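Local coordinates for protein putative Acetyltransferase (PDB 3EFA) that probably transfers an acetyl group from acetyl-coenzyme A to an amino group of a substrate not yet identified, as GNAT-family acetyltransferases do, at residues V25-R30 and V36-K41; P55-T60 and K81-H86; H70-G75 and E97-Q102. One frame throughout, in Å; residues are numbered along the deposited sequence.

Contact 1. Residues V25-R30 and V36-K41; sequences VFVEER and VEFDVK
Helix 12-29 and the short helix 34-37 meet near their C-terminal ends, where Phe26 and Glu37 bring their CA atoms to 7.1 Å. Between them the carboxylate of Glu37 lies almost parallel to the Phe26 ring, the two planes 8° apart, displaced from the ring centre toward CD2. Its OE1 comes within 3.4 Å of Phe26 CG and its OE2 equally close to CD2. Glu37 gets there by a bend: CG is anti to the backbone N, but chi2 of 59° turns the carboxylate back toward the first helix. The charge is met elsewhere, OE2 by a salt bridge to Arg22 NE and OE1 by a hydrogen bond to glycerol; this double hold should fix how the carboxylate is turned. One residue further along each segment, Val27 CG2 touches Phe38 CE2 at 3.9 Å and lies beside Glu37 CB, while Glu37 CG sits over the centre of the Phe38 ring. In GNAT enzymes this pair of N-terminal helices usually borders the acceptor-substrate site, and the glycerol is consistent with a pocket. Phe38 also packs on Arg22 and Gln23 of helix 12-29, Arg76 NH2 of strand 71-79 hydrogen-bonds the Glu37 carbonyl O, and Phe26 rests on Cys78 of that strand.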
# COMPACT_ATOMS: atom_id res chain seq x y z
N VAL A 25 13.83 20.45 -11.27
CA VAL A 25 12.76 20.55 -10.27
C VAL A 25 13.10 19.95 -8.89
O VAL A 25 13.01 20.64 -7.87
CB VAL A 25 11.44 19.90 -10.79
CG1 VAL A 25 10.38 19.86 -9.70
CG2 VAL A 25 10.90 20.65 -12.02
N PHE A 26 13.46 18.67 -8.86
CA PHE A 26 13.72 17.98 -7.59
C PHE A 26 15.06 18.36 -6.96
O PHE A 26 15.12 18.68 -5.78
CB PHE A 26 13.64 16.45 -7.75
CG PHE A 26 12.25 15.93 -8.07
CD1 PHE A 26 11.21 16.05 -7.14
CD2 PHE A 26 12.00 15.30 -9.28
CE1 PHE A 26 9.93 15.56 -7.43
CE2 PHE A 26 10.73 14.81 -9.59
CZ PHE A 26 9.68 14.93 -8.66
N VAL A 27 16.14 18.31 -7.75
CA VAL A 27 17.48 18.55 -7.23
C VAL A 27 17.77 20.05 -7.00
O VAL A 27 18.13 20.45 -5.90
CB VAL A 27 18.59 17.91 -8.14
CG1 VAL A 27 20.00 18.19 -7.58
CG2 VAL A 27 18.38 16.42 -8.27
N GLU A 28 17.59 20.87 -8.03
CA GLU A 28 17.99 22.27 -7.92
C GLU A 28 16.95 23.18 -7.24
O GLU A 28 17.28 23.95 -6.34
CB GLU A 28 18.41 22.82 -9.28
CG GLU A 28 19.75 22.23 -9.75
CD GLU A 28 20.17 22.67 -11.14
OE1 GLU A 28 20.83 21.86 -11.83
OE2 GLU A 28 19.86 23.81 -11.55
N GLU A 29 15.70 23.07 -7.66
CA GLU A 29 14.65 23.93 -7.15
C GLU A 29 14.24 23.56 -5.73
O GLU A 29 13.97 24.43 -4.90
CB GLU A 29 13.43 23.91 -8.09
CG GLU A 29 12.19 24.59 -7.52
CD GLU A 29 10.99 24.48 -8.44
OE1 GLU A 29 11.16 24.07 -9.60
OE2 GLU A 29 9.87 24.81 -8.00
N ARG A 30 14.20 22.26 -5.43
CA ARG A 30 13.67 21.79 -4.15
C ARG A 30 14.71 21.17 -3.21
O ARG A 30 14.37 20.76 -2.11
CB ARG A 30 12.50 20.83 -4.38
CG ARG A 30 11.28 21.54 -4.95
CD ARG A 30 10.30 20.57 -5.56
NE ARG A 30 9.85 19.59 -4.59
CZ ARG A 30 8.90 18.69 -4.82
NH1 ARG A 30 8.29 18.67 -6.01
NH2 ARG A 30 8.55 17.83 -3.87
N VAL A 36 19.65 10.64 -4.24
CA VAL A 36 18.31 10.22 -3.82
C VAL A 36 17.34 10.26 -5.04
O VAL A 36 16.62 9.30 -5.30
CB VAL A 36 17.74 11.05 -2.62
CG1 VAL A 36 16.30 10.63 -2.29
CG2 VAL A 36 18.61 10.91 -1.38
N GLU A 37 17.34 11.37 -5.79
CA GLU A 37 16.45 11.50 -6.95
C GLU A 37 16.72 10.44 -8.02
O GLU A 37 15.79 9.79 -8.51
CB GLU A 37 16.56 12.89 -7.59
CG GLU A 37 15.77 13.03 -8.89
CD GLU A 37 14.28 12.76 -8.70
OE1 GLU A 37 13.79 12.98 -7.57
OE2 GLU A 37 13.60 12.32 -9.67
N PHE A 38 18.00 10.28 -8.39
CA PHE A 38 18.39 9.32 -9.42
C PHE A 38 18.85 8.03 -8.76
O PHE A 38 19.75 8.03 -7.92
CB PHE A 38 19.43 9.95 -10.38
CG PHE A 38 18.94 11.23 -11.01
CD1 PHE A 38 18.03 11.18 -12.07
CD2 PHE A 38 19.31 12.47 -10.48
CE1 PHE A 38 17.52 12.36 -12.64
CE2 PHE A 38 18.81 13.65 -11.03
CZ PHE A 38 17.91 13.60 -12.11
N ASP A 39 18.21 6.93 -9.14
CA ASP A 39 18.32 5.69 -8.36
C ASP A 39 18.61 4.49 -9.23
O ASP A 39 18.74 4.61 -10.47
CB ASP A 39 17.05 5.44 -7.52
CG ASP A 39 15.82 5.05 -8.37
OD1 ASP A 39 15.93 4.92 -9.61
OD2 ASP A 39 14.73 4.86 -7.79
N VAL A 40 18.68 3.33 -8.59
CA VAL A 40 19.01 2.08 -9.25
C VAL A 40 18.04 1.68 -10.39
O VAL A 40 18.42 0.92 -11.28
CB VAL A 40 19.17 0.94 -8.24
CG1 VAL A 40 17.80 0.48 -7.70
CG2 VAL A 40 19.96 -0.20 -8.85
N LYS A 41 16.80 2.18 -10.38
CA LYS A 41 15.87 1.91 -11.49
C LYS A 41 16.17 2.72 -12.77
O LYS A 41 15.63 2.42 -13.84
CB LYS A 41 14.42 2.16 -11.07
CG LYS A 41 13.97 1.41 -9.84
CD LYS A 41 13.89 -0.09 -10.08
CE LYS A 41 13.50 -0.82 -8.79
NZ LYS A 41 13.87 -2.26 -8.79

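Contact 2. Residues P55-T60 and K81-H86; sequences PDLPIT and KAYRGH. With FMT (formic acid), chain C.
Gly85 N donates a nearly straight hydrogen bond of 3.0 Å (165° at the hydrogen) to O2 of a bound formic acid molecule, and Gly89 N is hydrogen-bonded to the same molecule, while Tyr83, two residues before Gly85, packs on Ile59 and Leu57. The turn belongs to the Arg-x-x-Gly-x-Gly signature of the GNAT fold, here running from Arg84 to Gly89, whose backbone amides in relatives bind the pyrophosphate of acetyl-coenzyme A; the formic acid, probably from the crystallisation liquor, is consistent with an anion site of that kind. Arg84 is held by the Thr79 carbonyl through NE, with one face of its guanidinium laid on Lys81 CA. On the strand side, Ile59 places CG2 over the middle of the Tyr83 ring, a CH-pi contact of 3.9 Å to the centroid and 10° off the ring normal. Its chi1 of 66° sets CG1 between the backbone N and the carbonyl carbon, and CG2 is thereby the branch that meets the ring. Leu53 touches both side chains, and Trp88 of helix 88-102 packs against Ile59. Leu57 and Tyr83 reach toward each other from opposite directions, and at the far end of the ring the leucine methyl CD2 stands 3.5 Å from the tyrosine OH.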
# COMPACT_ATOMS: atom_id res chain seq x y z
N PRO A 55 9.56 20.15 -30.38
CA PRO A 55 10.60 19.11 -30.36
C PRO A 55 11.78 19.50 -29.48
O PRO A 55 12.52 18.62 -29.01
CB PRO A 55 11.04 19.03 -31.83
CG PRO A 55 9.86 19.55 -32.61
CD PRO A 55 9.23 20.60 -31.75
N ASP A 56 11.97 20.79 -29.26
CA ASP A 56 13.03 21.25 -28.36
C ASP A 56 12.50 21.74 -27.01
O ASP A 56 13.20 22.45 -26.28
CB ASP A 56 13.93 22.31 -29.02
CG ASP A 56 13.17 23.58 -29.45
OD1 ASP A 56 11.92 23.61 -29.38
OD2 ASP A 56 13.84 24.55 -29.88
N LEU A 57 11.26 21.37 -26.68
CA LEU A 57 10.63 21.89 -25.47
C LEU A 57 9.79 20.86 -24.68
O LEU A 57 8.55 20.90 -24.70
CB LEU A 57 9.79 23.13 -25.81
CG LEU A 57 9.21 23.94 -24.65
CD1 LEU A 57 10.31 24.40 -23.70
CD2 LEU A 57 8.41 25.13 -25.18
N PRO A 58 10.47 19.95 -23.97
CA PRO A 58 9.72 19.06 -23.07
C PRO A 58 9.22 19.86 -21.87
O PRO A 58 9.97 20.72 -21.40
CB PRO A 58 10.77 18.04 -22.63
CG PRO A 58 12.09 18.73 -22.75
CD PRO A 58 11.94 19.79 -23.84
N ILE A 59 7.99 19.62 -21.40
CA ILE A 59 7.44 20.41 -20.29
C ILE A 59 6.91 19.62 -19.07
O ILE A 59 6.81 20.16 -17.96
CB ILE A 59 6.35 21.41 -20.75
CG1 ILE A 59 5.11 20.69 -21.27
CG2 ILE A 59 6.89 22.40 -21.78
CD1 ILE A 59 3.86 21.58 -21.35
N THR A 60 6.57 18.35 -19.26
CA THR A 60 6.13 17.54 -18.14
C THR A 60 6.52 16.07 -18.38
O THR A 60 6.67 15.65 -19.54
CB THR A 60 4.60 17.75 -17.84
OG1 THR A 60 4.25 17.16 -16.58
CG2 THR A 60 3.72 17.17 -18.96
N LYS A 81 8.64 24.63 -14.48
CA LYS A 81 8.06 25.66 -13.63
C LYS A 81 7.14 26.65 -14.34
O LYS A 81 6.04 26.95 -13.85
CB LYS A 81 9.14 26.41 -12.86
CG LYS A 81 8.60 27.08 -11.60
CD LYS A 81 9.51 28.19 -11.10
CE LYS A 81 8.89 28.90 -9.91
NZ LYS A 81 9.62 30.14 -9.55
N ALA A 82 7.57 27.16 -15.48
CA ALA A 82 6.76 28.17 -16.16
C ALA A 82 5.42 27.62 -16.69
O ALA A 82 4.53 28.39 -17.05
CB ALA A 82 7.57 28.82 -17.29
N TYR A 83 5.27 26.29 -16.72
CA TYR A 83 4.09 25.68 -17.35
C TYR A 83 3.16 24.98 -16.36
O TYR A 83 2.22 24.28 -16.77
CB TYR A 83 4.52 24.71 -18.45
CG TYR A 83 5.24 25.39 -19.59
CD1 TYR A 83 4.54 25.82 -20.71
CD2 TYR A 83 6.61 25.63 -19.53
CE1 TYR A 83 5.20 26.46 -21.76
CE2 TYR A 83 7.27 26.27 -20.57
CZ TYR A 83 6.55 26.68 -21.68
OH TYR A 83 7.20 27.32 -22.72
N ARG A 84 3.42 25.15 -15.07
CA ARG A 84 2.59 24.53 -14.05
C ARG A 84 1.21 25.19 -13.99
O ARG A 84 1.06 26.39 -14.26
CB ARG A 84 3.28 24.59 -12.67
CG ARG A 84 4.72 24.07 -12.67
CD ARG A 84 5.19 23.65 -11.28
NE ARG A 84 6.53 23.08 -11.34
CZ ARG A 84 7.58 23.50 -10.64
NH1 ARG A 84 7.44 24.49 -9.77
NH2 ARG A 84 8.77 22.92 -10.80
N GLY A 85 0.20 24.39 -13.64
CA GLY A 85 -1.14 24.90 -13.42
C GLY A 85 -1.99 25.13 -14.66
O GLY A 85 -2.94 25.92 -14.64
N HIS A 86 -1.66 24.43 -15.74
CA HIS A 86 -2.44 24.55 -16.97
C HIS A 86 -2.98 23.20 -17.44
O HIS A 86 -3.39 23.06 -18.59
CB HIS A 86 -1.62 25.19 -18.09
CG HIS A 86 -1.15 26.58 -17.79
ND1 HIS A 86 -1.99 27.68 -17.80
CD2 HIS A 86 0.08 27.06 -17.48
CE1 HIS A 86 -1.30 28.77 -17.50
NE2 HIS A 86 -0.04 28.42 -17.31
C FMT C . 1.12 20.45 -13.53
O1 FMT C . 0.98 20.28 -14.75
O2 FMT C . 1.08 21.55 -12.98

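Contact 3. Residues H70-G75 and E97-Q102; sequences HVMRFG and EEWATQ. With FMT (formic acid), chain B.
Glu97 meets Phe74 through its aliphatic part: CG lies 4.1 Å from Phe74 CZ, the two side chains crossing at about a right angle. Its carboxylate is taken up elsewhere, OE2 by the Tyr125 hydroxyl and OE1 by a salt bridge to Lys144. Glu98 gives its carbonyl O to two donors on the same face of its plane, Gln102 N at 3.1 Å and Thr101 OG1 at 3.0 Å. Trp99 then turns an edge to the strand, and its CZ3 is touched at 4.2 Å by the CE methyl of Met72, a selenomethionine. Bends at chi2 (70°) and chi3 carry that methyl to the indole, and Met72 CG meanwhile lies over the rim of the Phe74 ring. Next comes Ala100, the point of nearest backbone approach, its CB 4.3 Å from Met72 CB; the segment axes approach to 9.8 Å. Arg73 NH2 donates to O1 of a bound formic acid (3.2 Å) at the guanidinium edge, its NE paired with Glu109. Helix 88-102 runs roughly antiparallel to strand 71-79, at 152°, as the connecting helix of the beta-alpha-beta unit that continues into the parallel strand 107-113; Leu62 of strand 57-66 also packs on Phe74 and Leu64 on Trp99.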
# COMPACT_ATOMS: atom_id res chain seq x y z
N HIS A 70 -0.12 -7.09 -12.59
CA HIS A 70 -0.79 -6.18 -13.51
C HIS A 70 -1.07 -4.79 -12.93
O HIS A 70 -1.99 -4.10 -13.36
CB HIS A 70 -2.08 -6.82 -14.04
CG HIS A 70 -1.86 -8.13 -14.73
ND1 HIS A 70 -2.18 -9.34 -14.15
CD2 HIS A 70 -1.32 -8.42 -15.93
CE1 HIS A 70 -1.86 -10.32 -14.97
NE2 HIS A 70 -1.33 -9.79 -16.06
N VAL A 71 -0.26 -4.40 -11.96
CA VAL A 71 -0.29 -3.05 -11.39
C VAL A 71 0.84 -2.19 -11.98
O VAL A 71 2.01 -2.57 -11.92
CB VAL A 71 -0.19 -3.08 -9.84
CG1 VAL A 71 -0.13 -1.67 -9.27
CG2 VAL A 71 -1.38 -3.86 -9.23
N MSE A 72 0.47 -1.05 -12.57
CA MSE A 72 1.45 -0.08 -13.06
C MSE A 72 1.61 1.08 -12.09
O MSE A 72 0.64 1.75 -11.75
CB MSE A 72 1.05 0.48 -14.43
CG MSE A 72 1.94 1.65 -14.87
SE MSE A 72 3.79 1.16 -15.36
CE MSE A 72 3.32 -0.07 -16.82
N ARG A 73 2.84 1.32 -11.65
CA ARG A 73 3.11 2.51 -10.84
C ARG A 73 3.68 3.63 -11.72
O ARG A 73 4.59 3.39 -12.52
CB ARG A 73 4.02 2.18 -9.64
CG ARG A 73 4.39 3.40 -8.78
CD ARG A 73 5.46 3.05 -7.75
NE ARG A 73 5.00 1.96 -6.90
CZ ARG A 73 5.75 1.30 -6.02
NH1 ARG A 73 7.03 1.60 -5.87
NH2 ARG A 73 5.20 0.32 -5.30
N PHE A 74 3.11 4.83 -11.59
CA PHE A 74 3.62 6.02 -12.27
C PHE A 74 4.44 6.86 -11.27
O PHE A 74 3.89 7.33 -10.27
CB PHE A 74 2.47 6.86 -12.81
CG PHE A 74 1.48 6.10 -13.65
CD1 PHE A 74 1.77 5.76 -14.97
CD2 PHE A 74 0.22 5.76 -13.13
CE1 PHE A 74 0.85 5.07 -15.76
CE2 PHE A 74 -0.71 5.07 -13.90
CZ PHE A 74 -0.41 4.72 -15.22
N GLY A 75 5.74 7.05 -11.53
CA GLY A 75 6.59 7.81 -10.62
C GLY A 75 7.41 8.96 -11.20
O GLY A 75 7.26 9.33 -12.38
N GLU A 97 -2.20 6.21 -18.62
CA GLU A 97 -3.19 5.18 -18.26
C GLU A 97 -3.62 4.35 -19.48
O GLU A 97 -3.65 3.12 -19.43
CB GLU A 97 -4.42 5.78 -17.55
CG GLU A 97 -4.12 6.25 -16.11
CD GLU A 97 -5.32 6.91 -15.41
OE1 GLU A 97 -6.46 6.80 -15.89
OE2 GLU A 97 -5.10 7.55 -14.36
N GLU A 98 -3.93 5.02 -20.58
CA GLU A 98 -4.31 4.35 -21.82
C GLU A 98 -3.16 3.48 -22.40
O GLU A 98 -3.39 2.35 -22.84
CB GLU A 98 -4.85 5.38 -22.84
CG GLU A 98 -4.96 4.90 -24.29
CD GLU A 98 -5.99 3.79 -24.47
OE1 GLU A 98 -7.09 3.89 -23.87
OE2 GLU A 98 -5.72 2.83 -25.23
N TRP A 99 -1.94 4.00 -22.35
CA TRP A 99 -0.74 3.24 -22.74
C TRP A 99 -0.59 1.95 -21.90
O TRP A 99 -0.31 0.88 -22.44
CB TRP A 99 0.49 4.14 -22.62
CG TRP A 99 1.81 3.55 -23.11
CD1 TRP A 99 2.34 3.65 -24.37
CD2 TRP A 99 2.77 2.82 -22.33
NE1 TRP A 99 3.56 3.01 -24.43
CE2 TRP A 99 3.84 2.49 -23.20
CE3 TRP A 99 2.82 2.40 -21.00
CZ2 TRP A 99 4.95 1.76 -22.76
CZ3 TRP A 99 3.93 1.67 -20.56
CH2 TRP A 99 4.97 1.36 -21.44
N ALA A 100 -0.81 2.05 -20.59
CA ALA A 100 -0.71 0.89 -19.69
C ALA A 100 -1.79 -0.19 -19.92
O ALA A 100 -1.49 -1.39 -19.93
CB ALA A 100 -0.71 1.35 -18.23
N THR A 101 -3.04 0.24 -20.08
CA THR A 101 -4.13 -0.71 -20.35
C THR A 101 -3.88 -1.46 -21.65
O THR A 101 -4.24 -2.64 -21.77
CB THR A 101 -5.53 -0.03 -20.42
OG1 THR A 101 -5.61 0.82 -21.56
CG2 THR A 101 -5.82 0.77 -19.16
N GLN A 102 -3.26 -0.79 -22.63
CA GLN A 102 -2.94 -1.43 -23.90
C GLN A 102 -1.93 -2.56 -23.71
O GLN A 102 -1.86 -3.49 -24.51
CB GLN A 102 -2.39 -0.41 -24.90
CG GLN A 102 -3.44 0.52 -25.50
CD GLN A 102 -2.84 1.58 -26.43
OE1 GLN A 102 -1.61 1.71 -26.54
NE2 GLN A 102 -3.70 2.33 -27.10
C FMT B . 7.96 -0.31 -2.64
O1 FMT B . 7.61 -0.94 -3.64
O2 FMT B . 7.52 0.80 -2.37

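How the contacts relate
From the N terminus, contact 1 closes first, folding helix 34-37 back onto the end of helix 12-29 across the short connection 30-33, and it is complete before the others open. Contacts 2 and 3 cross: their segments alternate along strand 57-66, strand 71-79, the turn after it and helix 88-102. Contact 2 ties the start of strand 57-66 to that turn, and contact 3 ties the start of strand 71-79 to the end of the helix, on opposite sides of the chain's centre, with neighbouring strands joining them through the sheet. Contacts 1 and 2 touch directly: Glu29 OE1 and Arg84 NH2 form a 2.9 Å salt bridge linking the N-terminal helix to the signature turn.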